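Local coordinates for LPXTG cell wall anchor domain-containing protein (Lactobacillus rhamnosus, PDB 7CBS) that serves as the basal pilin of the sortase-assembled SpaCBA pilus, probably fixing the fibre to the cell wall and contributing to adhesion, at residues L33-F38 against E147-L152; Y71-D76 against D98-A103; A75-L80 against A132-F137; L124-G129 against V154-N159. All blocks are in the same frame, centred on the assembly; numbering follows the deposited sequence.

Interaction 1 (L33-F38 against E147-L152)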
loop_
_atom_site.group_PDB
_atom_site.type_symbol
_atom_site.label_atom_id
_atom_site.label_comp_id
_atom_site.label_asym_id
_atom_site.label_seq_id
_atom_site.Cartn_x
_atom_site.Cartn_y
_atom_site.Cartn_z
ATOM N N LEU A 33 -3.420 12.110 1.012
ATOM C CA LEU A 33 -3.384 13.595 1.094
ATOM C C LEU A 33 -4.308 14.042 2.228
ATOM O O LEU A 33 -5.469 13.595 2.235
ATOM C CB LEU A 33 -3.822 14.195 -0.243
ATOM C CG LEU A 33 -3.379 15.640 -0.445
ATOM C CD1 LEU A 33 -3.253 15.967 -1.925
ATOM C CD2 LEU A 33 -4.327 16.598 0.260
ATOM N N HIS A 34 -3.812 14.897 3.128
ATOM C CA HIS A 34 -4.563 15.466 4.280
ATOM C C HIS A 34 -4.906 16.934 3.999
ATOM O O HIS A 34 -3.973 17.760 3.954
ATOM C CB HIS A 34 -3.755 15.335 5.575
ATOM C CG HIS A 34 -3.377 13.937 5.932
ATOM N ND1 HIS A 34 -3.817 13.326 7.093
ATOM C CD2 HIS A 34 -2.564 13.048 5.319
ATOM C CE1 HIS A 34 -3.304 12.115 7.170
ATOM N NE2 HIS A 34 -2.539 11.916 6.087
ATOM N N LYS A 35 -6.194 17.238 3.808
ATOM C CA LYS A 35 -6.735 18.619 3.697
ATOM C C LYS A 35 -7.242 19.053 5.077
ATOM O O LYS A 35 -8.375 18.675 5.436
ATOM C CB LYS A 35 -7.835 18.666 2.629
ATOM C CG LYS A 35 -8.492 20.021 2.408
ATOM C CD LYS A 35 -7.596 21.043 1.756
ATOM C CE LYS A 35 -8.293 22.367 1.545
ATOM N NZ LYS A 35 -7.329 23.469 1.316
ATOM N N LEU A 36 -6.410 19.799 5.814
ATOM C CA LEU A 36 -6.722 20.444 7.119
ATOM C C LEU A 36 -6.896 21.954 6.897
ATOM O O LEU A 36 -6.545 22.435 5.796
ATOM C CB LEU A 36 -5.563 20.177 8.086
ATOM C CG LEU A 36 -5.365 18.720 8.497
ATOM C CD1 LEU A 36 -3.978 18.482 9.076
ATOM C CD2 LEU A 36 -6.438 18.307 9.483
ATOM N N LEU A 37 -7.390 22.679 7.907
ATOM C CA LEU A 37 -7.520 24.165 7.905
ATOM C C LEU A 37 -6.415 24.775 8.775
ATOM O O LEU A 37 -5.902 24.069 9.668
ATOM C CB LEU A 37 -8.906 24.565 8.432
ATOM N N PHE A 38 -6.094 26.054 8.537
ATOM C CA PHE A 38 -5.204 26.917 9.356
ATOM C C PHE A 38 -5.271 26.490 10.827
ATOM O O PHE A 38 -4.412 25.679 11.213
ATOM C CB PHE A 38 -5.611 28.384 9.199
ATOM N N GLU A 147 -10.942 27.283 1.055
ATOM C CA GLU A 147 -9.733 27.877 0.414
ATOM C C GLU A 147 -9.019 26.787 -0.393
ATOM O O GLU A 147 -8.912 25.656 0.121
ATOM C CB GLU A 147 -8.801 28.483 1.469
ATOM C CG GLU A 147 -8.287 29.873 1.122
ATOM C CD GLU A 147 -8.919 30.992 1.941
ATOM O OE1 GLU A 147 -9.100 30.798 3.160
ATOM O OE2 GLU A 147 -9.239 32.049 1.358
ATOM N N ALA A 148 -8.560 27.106 -1.608
ATOM C CA ALA A 148 -7.922 26.160 -2.560
ATOM C C ALA A 148 -6.521 25.775 -2.069
ATOM O O ALA A 148 -5.854 26.625 -1.455
ATOM C CB ALA A 148 -7.867 26.775 -3.938
ATOM N N SER A 149 -6.103 24.535 -2.336
ATOM C CA SER A 149 -4.782 23.960 -1.969
ATOM C C SER A 149 -3.829 24.042 -3.167
ATOM O O SER A 149 -4.314 24.077 -4.316
ATOM C CB SER A 149 -4.916 22.538 -1.482
ATOM O OG SER A 149 -5.404 22.497 -0.153
ATOM N N GLN A 150 -2.521 24.054 -2.895
ATOM C CA GLN A 150 -1.446 24.080 -3.922
ATOM C C GLN A 150 -1.355 22.695 -4.575
ATOM O O GLN A 150 -1.692 21.696 -3.900
ATOM C CB GLN A 150 -0.111 24.482 -3.294
ATOM N N ASN A 151 -0.907 22.643 -5.831
ATOM C CA ASN A 151 -0.608 21.380 -6.556
ATOM C C ASN A 151 0.708 20.818 -6.003
ATOM O O ASN A 151 1.585 21.623 -5.649
ATOM C CB ASN A 151 -0.526 21.585 -8.071
ATOM C CG ASN A 151 -1.676 22.389 -8.642
ATOM O OD1 ASN A 151 -2.833 22.131 -8.332
ATOM N ND2 ASN A 151 -1.369 23.352 -9.498
ATOM N N LEU A 152 0.833 19.491 -5.920
ATOM C CA LEU A 152 2.030 18.787 -5.385
ATOM C C LEU A 152 2.526 17.785 -6.426
ATOM O O LEU A 152 1.724 16.931 -6.858
ATOM C CB LEU A 152 1.669 18.060 -4.085
ATOM C CG LEU A 152 1.500 18.922 -2.837
ATOM C CD1 LEU A 152 0.948 18.072 -1.702
ATOM C CD2 LEU A 152 2.816 19.577 -2.425
#
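Lys35 reaches lengthwise across to the loop around Ser149, and its ammonium end carries nearly all of the contact. The nitrogen NZ sits between two oxygens of the loop, giving one hydrogen bond to Ser149 OG at 2.6 Å and a second to Glu147 O at 3.0 Å. The second bond arrives fairly straight on the carbonyl, with a C=O...N angle of 152°, although the donor is tilted 26° from the carbonyl plane. The hydroxyl lies alongside the end of the lysine chain: Ser149 OG is 3.3 Å from Lys35 CD and 3.4 Å from Lys35 CE. Lys35 CE in turn passes Glu147 O at 3.6 Å. A single bend at chi2 (70°) in an otherwise extended lysine chain swings this end toward the loop, whereas the CB bond leaves the backbone across the line to it. Ser149, by contrast, turns its CB toward the lysine's segment. In the fold, the lysine follows directly on strand 28-34, and its partners belong to the connection between the antiparallel strands 131-141 and 152-155, so the contact joins the end of one sheet strand to a loop entering another. Phe68 of strand 67-72 touches both the lysine and the serine, and the lysine side chain also touches Leu63. Glu139 adds a carboxylate nearby, in a long, weak ion pair with Lys35 NZ and a weak hydrogen bond from Ser149 N.

Interaction 2 (Y71-D76 against D98-A103)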
loop_
_atom_site.group_PDB
_atom_site.type_symbol
_atom_site.label_atom_id
_atom_site.label_comp_id
_atom_site.label_asym_id
_atom_site.label_seq_id
_atom_site.Cartn_x
_atom_site.Cartn_y
_atom_site.Cartn_z
ATOM N N TYR A 71 -2.371 12.640 -11.265
ATOM C CA TYR A 71 -1.931 12.474 -12.677
ATOM C C TYR A 71 -0.518 11.888 -12.707
ATOM O O TYR A 71 0.293 12.254 -11.844
ATOM C CB TYR A 71 -1.919 13.815 -13.415
ATOM C CG TYR A 71 -3.206 14.597 -13.366
ATOM C CD1 TYR A 71 -3.512 15.400 -12.280
ATOM C CD2 TYR A 71 -4.107 14.553 -14.416
ATOM C CE1 TYR A 71 -4.693 16.124 -12.229
ATOM C CE2 TYR A 71 -5.284 15.284 -14.387
ATOM C CZ TYR A 71 -5.582 16.068 -13.287
ATOM O OH TYR A 71 -6.744 16.783 -13.243
ATOM N N ASP A 72 -0.245 11.024 -13.687
ATOM C CA ASP A 72 1.110 10.512 -14.030
ATOM C C ASP A 72 1.827 11.577 -14.862
ATOM O O ASP A 72 1.363 11.835 -15.986
ATOM C CB ASP A 72 1.012 9.167 -14.757
ATOM C CG ASP A 72 2.323 8.661 -15.340
ATOM O OD1 ASP A 72 3.394 8.994 -14.780
ATOM O OD2 ASP A 72 2.266 7.935 -16.358
ATOM N N VAL A 73 2.902 12.175 -14.332
ATOM C CA VAL A 73 3.711 13.223 -15.032
ATOM C C VAL A 73 5.149 12.724 -15.235
ATOM O O VAL A 73 6.034 13.570 -15.468
ATOM C CB VAL A 73 3.683 14.566 -14.267
ATOM C CG1 VAL A 73 2.262 15.044 -14.023
ATOM C CG2 VAL A 73 4.454 14.514 -12.950
ATOM N N THR A 74 5.364 11.404 -15.202
ATOM C CA THR A 74 6.703 10.746 -15.197
ATOM C C THR A 74 7.538 11.185 -16.410
ATOM O O THR A 74 8.688 11.628 -16.200
ATOM C CB THR A 74 6.586 9.217 -15.180
ATOM O OG1 THR A 74 5.817 8.833 -14.038
ATOM C CG2 THR A 74 7.937 8.534 -15.133
ATOM N N ALA A 75 6.989 11.051 -17.622
ATOM C CA ALA A 75 7.694 11.301 -18.906
ATOM C C ALA A 75 8.045 12.787 -19.029
ATOM O O ALA A 75 9.212 13.086 -19.365
ATOM C CB ALA A 75 6.860 10.846 -20.079
ATOM N N ASP A 76 7.073 13.674 -18.796
ATOM C CA ASP A 76 7.257 15.151 -18.848
ATOM C C ASP A 76 8.268 15.568 -17.776
ATOM O O ASP A 76 9.130 16.414 -18.082
ATOM C CB ASP A 76 5.931 15.901 -18.680
ATOM C CG ASP A 76 5.006 15.784 -19.880
ATOM O OD1 ASP A 76 5.517 15.521 -20.985
ATOM O OD2 ASP A 76 3.778 15.953 -19.704
ATOM N N ASP A 98 -0.280 26.055 -12.654
ATOM C CA ASP A 98 -1.642 25.936 -13.242
ATOM C C ASP A 98 -1.552 26.050 -14.769
ATOM O O ASP A 98 -2.541 25.700 -15.440
ATOM C CB ASP A 98 -2.602 26.974 -12.650
ATOM C CG ASP A 98 -3.190 26.578 -11.305
ATOM O OD1 ASP A 98 -2.856 25.490 -10.811
ATOM O OD2 ASP A 98 -3.996 27.362 -10.768
ATOM N N SER A 99 -0.417 26.532 -15.291
ATOM C CA SER A 99 -0.086 26.556 -16.740
ATOM C C SER A 99 -0.099 25.126 -17.294
ATOM O O SER A 99 -0.851 24.874 -18.256
ATOM C CB SER A 99 1.245 27.221 -16.985
ATOM O OG SER A 99 1.271 28.523 -16.419
ATOM N N TYR A 100 0.694 24.234 -16.689
ATOM C CA TYR A 100 0.908 22.830 -17.133
ATOM C C TYR A 100 -0.437 22.110 -17.269
ATOM O O TYR A 100 -1.120 21.938 -16.237
ATOM C CB TYR A 100 1.821 22.078 -16.158
ATOM C CG TYR A 100 2.037 20.627 -16.513
ATOM C CD1 TYR A 100 2.775 20.263 -17.630
ATOM C CD2 TYR A 100 1.502 19.615 -15.736
ATOM C CE1 TYR A 100 2.970 18.932 -17.964
ATOM C CE2 TYR A 100 1.686 18.280 -16.058
ATOM C CZ TYR A 100 2.414 17.936 -17.180
ATOM O OH TYR A 100 2.605 16.618 -17.488
ATOM N N GLN A 101 -0.794 21.717 -18.495
ATOM C CA GLN A 101 -2.012 20.912 -18.802
ATOM C C GLN A 101 -1.578 19.475 -19.062
ATOM O O GLN A 101 -1.068 19.180 -20.137
ATOM C CB GLN A 101 -2.793 21.487 -19.990
ATOM C CG GLN A 101 -4.188 20.886 -20.152
ATOM C CD GLN A 101 -5.008 20.877 -18.881
ATOM O OE1 GLN A 101 -5.022 21.835 -18.111
ATOM N NE2 GLN A 101 -5.713 19.781 -18.650
ATOM N N PRO A 102 -1.752 18.540 -18.094
ATOM C CA PRO A 102 -1.321 17.152 -18.290
ATOM C C PRO A 102 -2.092 16.478 -19.449
ATOM O O PRO A 102 -3.230 16.870 -19.730
ATOM C CB PRO A 102 -1.680 16.459 -16.962
ATOM C CG PRO A 102 -1.908 17.589 -15.965
ATOM C CD PRO A 102 -2.386 18.767 -16.780
ATOM N N ALA A 103 -1.470 15.498 -20.109
ATOM C CA ALA A 103 -2.123 14.607 -21.100
ATOM C C ALA A 103 -3.390 14.018 -20.470
ATOM O O ALA A 103 -3.298 13.540 -19.331
ATOM C CB ALA A 103 -1.171 13.525 -21.544
HETATM O O HOH W 1 1.238 14.501 -17.329
#
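Tyr100 gives its phenol hydrogen to Asp76, with OH and OD2 2.6 Å apart. The carboxylate oxygen lies at the edge of the phenol ring, near its plane; it accepts through its anti lone pair, and the carboxylate stands almost perpendicular to the ring, the planes 88° apart. Beside this bond, Val73 CG1 leans obliquely on Tyr100 CE2 at 3.9 Å. Pro102 takes up the other end of the contact: its CG lies over one face of the Tyr71 ring, 4.3 Å from the ring centroid and 19° off the normal, a CH-pi contact. Tyr100 CG is anti to its backbone N (chi1 178°), which carries the ring toward the helix start, with Pro102 N still over one of its faces.

A water ties the phenol to the backbone as well, donating to Tyr100 OH at 2.5 Å and to Asp72 O at 3.0 Å. One step further out, Asp72 OD1 forms an Asx turn, accepting from Thr74 N at 3.1 Å; Thr74 OG1 donates to the same oxygen at 2.5 Å. These bonds span Val73, the N-cap residue, where the strand gives way to the helix carrying Asp76.

Leu95 of helix 88-95 packs on Val73 and Tyr100, while Val134 and Leu136 of strand 131-141 back Val73. The loop 98-103 thus closes over the junction of strand 67-72 and helix 74-84 on its way to strand 107-112.

Interaction 3 (A75-L80 against A132-F137)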
loop_
_atom_site.group_PDB
_atom_site.type_symbol
_atom_site.label_atom_id
_atom_site.label_comp_id
_atom_site.label_asym_id
_atom_site.label_seq_id
_atom_site.Cartn_x
_atom_site.Cartn_y
_atom_site.Cartn_z
ATOM N N ALA A 75 6.989 11.051 -17.622
ATOM C CA ALA A 75 7.694 11.301 -18.906
ATOM C C ALA A 75 8.045 12.787 -19.029
ATOM O O ALA A 75 9.212 13.086 -19.365
ATOM C CB ALA A 75 6.860 10.846 -20.079
ATOM N N ASP A 76 7.073 13.674 -18.796
ATOM C CA ASP A 76 7.257 15.151 -18.848
ATOM C C ASP A 76 8.268 15.568 -17.776
ATOM O O ASP A 76 9.130 16.414 -18.082
ATOM C CB ASP A 76 5.931 15.901 -18.680
ATOM C CG ASP A 76 5.006 15.784 -19.880
ATOM O OD1 ASP A 76 5.517 15.521 -20.985
ATOM O OD2 ASP A 76 3.778 15.953 -19.704
ATOM N N PHE A 77 8.177 14.985 -16.580
ATOM C CA PHE A 77 9.051 15.322 -15.424
ATOM C C PHE A 77 10.515 15.059 -15.790
ATOM O O PHE A 77 11.319 15.991 -15.648
ATOM C CB PHE A 77 8.654 14.563 -14.154
ATOM C CG PHE A 77 9.459 14.973 -12.944
ATOM C CD1 PHE A 77 9.105 16.090 -12.202
ATOM C CD2 PHE A 77 10.603 14.279 -12.578
ATOM C CE1 PHE A 77 9.858 16.489 -11.106
ATOM C CE2 PHE A 77 11.356 14.677 -11.483
ATOM C CZ PHE A 77 10.981 15.784 -10.746
ATOM N N TRP A 78 10.848 13.847 -16.240
ATOM C CA TRP A 78 12.253 13.435 -16.525
ATOM C C TRP A 78 12.778 14.142 -17.781
ATOM O O TRP A 78 14.000 14.322 -17.877
ATOM C CB TRP A 78 12.381 11.913 -16.645
ATOM C CG TRP A 78 12.089 11.212 -15.356
ATOM C CD1 TRP A 78 11.184 10.214 -15.144
ATOM C CD2 TRP A 78 12.686 11.497 -14.079
ATOM N NE1 TRP A 78 11.191 9.844 -13.827
ATOM C CE2 TRP A 78 12.099 10.616 -13.150
ATOM C CE3 TRP A 78 13.662 12.399 -13.634
ATOM C CZ2 TRP A 78 12.453 10.615 -11.802
ATOM C CZ3 TRP A 78 14.011 12.397 -12.302
ATOM C CH2 TRP A 78 13.408 11.520 -11.399
ATOM N N GLN A 79 11.878 14.520 -18.692
ATOM C CA GLN A 79 12.196 15.290 -19.920
ATOM C C GLN A 79 12.623 16.703 -19.506
ATOM O O GLN A 79 13.588 17.219 -20.093
ATOM C CB GLN A 79 10.990 15.286 -20.864
ATOM N N LEU A 80 11.945 17.287 -18.514
ATOM C CA LEU A 80 12.208 18.654 -17.983
ATOM C C LEU A 80 13.536 18.657 -17.218
ATOM O O LEU A 80 14.350 19.576 -17.443
ATOM C CB LEU A 80 11.045 19.066 -17.074
ATOM C CG LEU A 80 9.886 19.763 -17.780
ATOM C CD1 LEU A 80 8.702 19.903 -16.847
ATOM C CD2 LEU A 80 10.322 21.118 -18.303
ATOM N N ALA A 132 11.404 5.695 -12.386
ATOM C CA ALA A 132 10.753 6.083 -11.116
ATOM C C ALA A 132 9.507 6.901 -11.460
ATOM O O ALA A 132 9.616 7.783 -12.324
ATOM C CB ALA A 132 11.714 6.877 -10.263
ATOM N N ALA A 133 8.362 6.597 -10.843
ATOM C CA ALA A 133 7.080 7.281 -11.124
ATOM C C ALA A 133 7.128 8.692 -10.526
ATOM O O ALA A 133 7.858 8.893 -9.533
ATOM C CB ALA A 133 5.929 6.475 -10.586
ATOM N N VAL A 134 6.409 9.638 -11.140
ATOM C CA VAL A 134 6.205 11.020 -10.615
ATOM C C VAL A 134 4.733 11.375 -10.811
ATOM O O VAL A 134 4.225 11.174 -11.935
ATOM C CB VAL A 134 7.132 12.046 -11.293
ATOM C CG1 VAL A 134 6.939 13.447 -10.720
ATOM C CG2 VAL A 134 8.597 11.633 -11.194
ATOM N N TYR A 135 4.083 11.858 -9.747
ATOM C CA TYR A 135 2.619 12.104 -9.682
ATOM C C TYR A 135 2.367 13.575 -9.338
ATOM O O TYR A 135 3.107 14.130 -8.499
ATOM C CB TYR A 135 1.974 11.137 -8.686
ATOM C CG TYR A 135 2.123 9.687 -9.073
ATOM C CD1 TYR A 135 1.374 9.146 -10.105
ATOM C CD2 TYR A 135 3.030 8.860 -8.433
ATOM C CE1 TYR A 135 1.530 7.828 -10.503
ATOM C CE2 TYR A 135 3.193 7.537 -8.809
ATOM C CZ TYR A 135 2.438 7.019 -9.844
ATOM O OH TYR A 135 2.576 5.716 -10.219
ATOM N N LEU A 136 1.385 14.180 -10.016
ATOM C CA LEU A 136 0.852 15.542 -9.745
ATOM C C LEU A 136 -0.486 15.401 -9.012
ATOM O O LEU A 136 -1.361 14.682 -9.525
ATOM C CB LEU A 136 0.673 16.280 -11.076
ATOM C CG LEU A 136 -0.141 17.571 -11.018
ATOM C CD1 LEU A 136 0.526 18.588 -10.107
ATOM C CD2 LEU A 136 -0.339 18.136 -12.414
ATOM N N PHE A 137 -0.634 16.071 -7.866
ATOM C CA PHE A 137 -1.842 16.027 -7.000
ATOM C C PHE A 137 -2.503 17.410 -6.989
ATOM O O PHE A 137 -1.946 18.325 -6.356
ATOM C CB PHE A 137 -1.463 15.566 -5.590
ATOM C CG PHE A 137 -1.088 14.109 -5.487
ATOM C CD1 PHE A 137 -2.067 13.132 -5.389
ATOM C CD2 PHE A 137 0.238 13.711 -5.477
ATOM C CE1 PHE A 137 -1.724 11.791 -5.288
ATOM C CE2 PHE A 137 0.579 12.370 -5.383
ATOM C CZ PHE A 137 -0.401 11.413 -5.290
#
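Trp78 presents the edge of its indole to Ala132 and one of its faces to Phe77. At the edge, Trp78 NE1 donates to Ala132 O at 3.0 Å; the N-H...O angle is 170°, the oxygen lies in the indole plane and the nitrogen in the carbonyl plane, a nearly straight bond that fixes the rotation of the ring. Over the face, Phe77 CD2 stands 3.6 Å above the indole plane of Trp78, toward its rim. The phenyl ring is turned across the indole, with Trp78 CD2 in the phenyl plane at its edge. One face of that phenyl is taken by Val134: CG1 approaches to 4.0 Å from the centroid of the Phe77 ring, a CH-pi contact set off toward the rim. These groups are where helix 74-84 lies against the sheet, resting on strand 131-141, the antiparallel neighbour of the strand from which the helix emerges. Val134 turns toward the helix and uses both branches. With Val134 CG1 anti to the backbone N (chi1 -178°), Val134 CG2 comes against both rings, 3.6 Å from Phe77 CD2 and 4.0 Å from Trp78 CZ2. Ala132 adds a smaller touch, its CB 4.1 Å from Trp78 CZ2. Ala91, Gln92 and Leu95 of helix 88-95 and Val155 of strand 152-155 also touch Phe77, placing it between the helices and the sheet, while Val153 supports Val134 from the adjoining strand.

Interaction 4 (L124-G129 against V154-N159)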
loop_
_atom_site.group_PDB
_atom_site.type_symbol
_atom_site.label_atom_id
_atom_site.label_comp_id
_atom_site.label_asym_id
_atom_site.label_seq_id
_atom_site.Cartn_x
_atom_site.Cartn_y
_atom_site.Cartn_z
ATOM N N LEU A 124 -0.524 3.122 -6.015
ATOM C CA LEU A 124 0.182 3.963 -7.026
ATOM C C LEU A 124 1.487 3.258 -7.377
ATOM O O LEU A 124 2.297 3.010 -6.487
ATOM C CB LEU A 124 0.444 5.363 -6.463
ATOM C CG LEU A 124 -0.760 6.308 -6.430
ATOM C CD1 LEU A 124 -0.376 7.651 -5.830
ATOM C CD2 LEU A 124 -1.344 6.505 -7.822
ATOM N N PRO A 125 1.703 2.859 -8.655
ATOM C CA PRO A 125 2.987 2.304 -9.093
ATOM C C PRO A 125 4.209 3.171 -8.753
ATOM O O PRO A 125 4.141 4.375 -8.903
ATOM C CB PRO A 125 2.821 2.200 -10.618
ATOM C CG PRO A 125 1.327 1.954 -10.782
ATOM C CD PRO A 125 0.701 2.852 -9.734
ATOM N N LEU A 126 5.288 2.528 -8.305
ATOM C CA LEU A 126 6.593 3.178 -8.017
ATOM C C LEU A 126 7.302 3.510 -9.336
ATOM O O LEU A 126 8.097 4.471 -9.346
ATOM C CB LEU A 126 7.448 2.248 -7.150
ATOM C CG LEU A 126 7.012 2.128 -5.694
ATOM C CD1 LEU A 126 7.816 1.013 -4.996
ATOM C CD2 LEU A 126 7.144 3.485 -4.982
ATOM N N ARG A 127 7.009 2.757 -10.404
ATOM C CA ARG A 127 7.647 2.906 -11.739
ATOM C C ARG A 127 6.565 3.026 -12.818
ATOM O O ARG A 127 5.546 2.310 -12.716
ATOM C CB ARG A 127 8.561 1.709 -12.033
ATOM N N GLN A 128 6.796 3.895 -13.811
ATOM C CA GLN A 128 5.984 3.993 -15.055
ATOM C C GLN A 128 6.915 3.689 -16.234
ATOM O O GLN A 128 7.546 4.627 -16.750
ATOM C CB GLN A 128 5.313 5.366 -15.169
ATOM C CG GLN A 128 4.370 5.688 -14.016
ATOM C CD GLN A 128 3.035 4.981 -14.075
ATOM O OE1 GLN A 128 2.763 4.163 -14.950
ATOM N NE2 GLN A 128 2.179 5.291 -13.113
ATOM N N GLY A 129 6.992 2.413 -16.627
ATOM C CA GLY A 129 8.019 1.887 -17.546
ATOM C C GLY A 129 9.263 1.483 -16.776
ATOM O O GLY A 129 9.121 0.748 -15.781
ATOM N N VAL A 154 5.087 14.782 -6.719
ATOM C CA VAL A 154 5.775 13.808 -5.822
ATOM C C VAL A 154 6.599 12.854 -6.688
ATOM O O VAL A 154 6.022 12.265 -7.632
ATOM C CB VAL A 154 4.766 13.038 -4.950
ATOM C CG1 VAL A 154 5.463 12.111 -3.961
ATOM C CG2 VAL A 154 3.813 13.982 -4.239
ATOM N N VAL A 155 7.884 12.707 -6.365
ATOM C CA VAL A 155 8.833 11.794 -7.060
ATOM C C VAL A 155 8.990 10.527 -6.216
ATOM O O VAL A 155 9.226 10.645 -4.997
ATOM C CB VAL A 155 10.186 12.490 -7.304
ATOM C CG1 VAL A 155 11.145 11.592 -8.067
ATOM C CG2 VAL A 155 10.008 13.827 -8.023
ATOM N N MET A 156 8.851 9.358 -6.841
ATOM C CA MET A 156 9.058 8.042 -6.187
ATOM C C MET A 156 10.564 7.787 -6.085
ATOM O O MET A 156 11.101 7.009 -6.896
ATOM C CB MET A 156 8.342 6.929 -6.960
ATOM C CG MET A 156 6.833 7.116 -7.001
ATOM S SD MET A 156 6.074 7.063 -5.351
ATOM C CE MET A 156 5.063 8.548 -5.385
ATOM N N SER A 157 11.208 8.465 -5.135
ATOM C CA SER A 157 12.683 8.514 -4.932
ATOM C C SER A 157 13.219 7.134 -4.515
ATOM O O SER A 157 12.410 6.212 -4.314
ATOM C CB SER A 157 13.046 9.573 -3.926
ATOM O OG SER A 157 12.257 9.440 -2.757
ATOM N N SER A 158 14.542 7.020 -4.399
ATOM C CA SER A 158 15.287 5.771 -4.068
ATOM C C SER A 158 14.668 5.074 -2.849
ATOM O O SER A 158 14.436 3.857 -2.933
ATOM C CB SER A 158 16.765 6.044 -3.870
ATOM O OG SER A 158 17.216 5.759 -2.549
ATOM N N ASN A 159 14.419 5.822 -1.768
ATOM C CA ASN A 159 13.877 5.307 -0.477
ATOM C C ASN A 159 12.566 4.555 -0.728
ATOM O O ASN A 159 12.370 3.478 -0.118
ATOM C CB ASN A 159 13.665 6.432 0.537
ATOM C CG ASN A 159 13.189 5.933 1.882
ATOM O OD1 ASN A 159 13.856 5.118 2.519
ATOM N ND2 ASN A 159 12.042 6.420 2.326
#
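Met156, centre of an inverse gamma turn where strand 152-155 ends, packs against Leu126 where strand 118-128 is interrupted. The backbones come close here, with the CA atoms of Leu126 and Met156 5.8 Å apart, and the contact is one of packing, with no polar bond between the two segments. Met156 CB points at the opposite segment and rests against the carbonyl of Leu126, 3.4 Å from its O, while Met156 CG lies 3.8 Å from the same oxygen. Bent at chi1 and chi2 (both -63°), the chain brings Met156 SD to 3.8 Å from Leu126 CD2, and its terminal CE leads away from the leucine. The two side chains cross at about a right angle, and the leucine meets the sulfur through one methyl branch, CD2.

The oxygen beneath Met156 CB is well supplied with donors. Leu126 O accepts from the backbone N of Ala133 and from Gln161 NE2, and that same amide nitrogen is also bonded to Met156 O, bridging the two segments from helix 158-161. Val29 touches both side chains, and Ile168 and Tyr135 pack on the methionine. Pro125 has its side chain about 8 Å from the magnesium ion bound by Thr28 and Asp123.

Ala133 bonds through its backbone to both Leu126 and Met156, so the pair packs across strand 131-141, between the two strands that flank it in the antiparallel part of the mixed sheet.

All four contacts gather round one mixed sheet but differ in chemistry. Interaction 4 is buried and rests on packing alone between its segments; interactions 1, 2 and 3 are partly buried. Interactions 2 and 3 mix packing with a polar bond, whereas interaction 1 rests almost wholly on one ammonium group. Interactions 2 and 3, whose centres lie 7 Å apart, share helix 74-84, which one meets from the loop 98-103 and the other from strand 131-141. That strand links interaction 3 to interaction 4, whose strands flank it. Interaction 1 lies across the chain's centre from interactions 3 and 4, yet touches interaction 2 through Asn151 ND2 and Asp98 OD1, 2.9 Å apart.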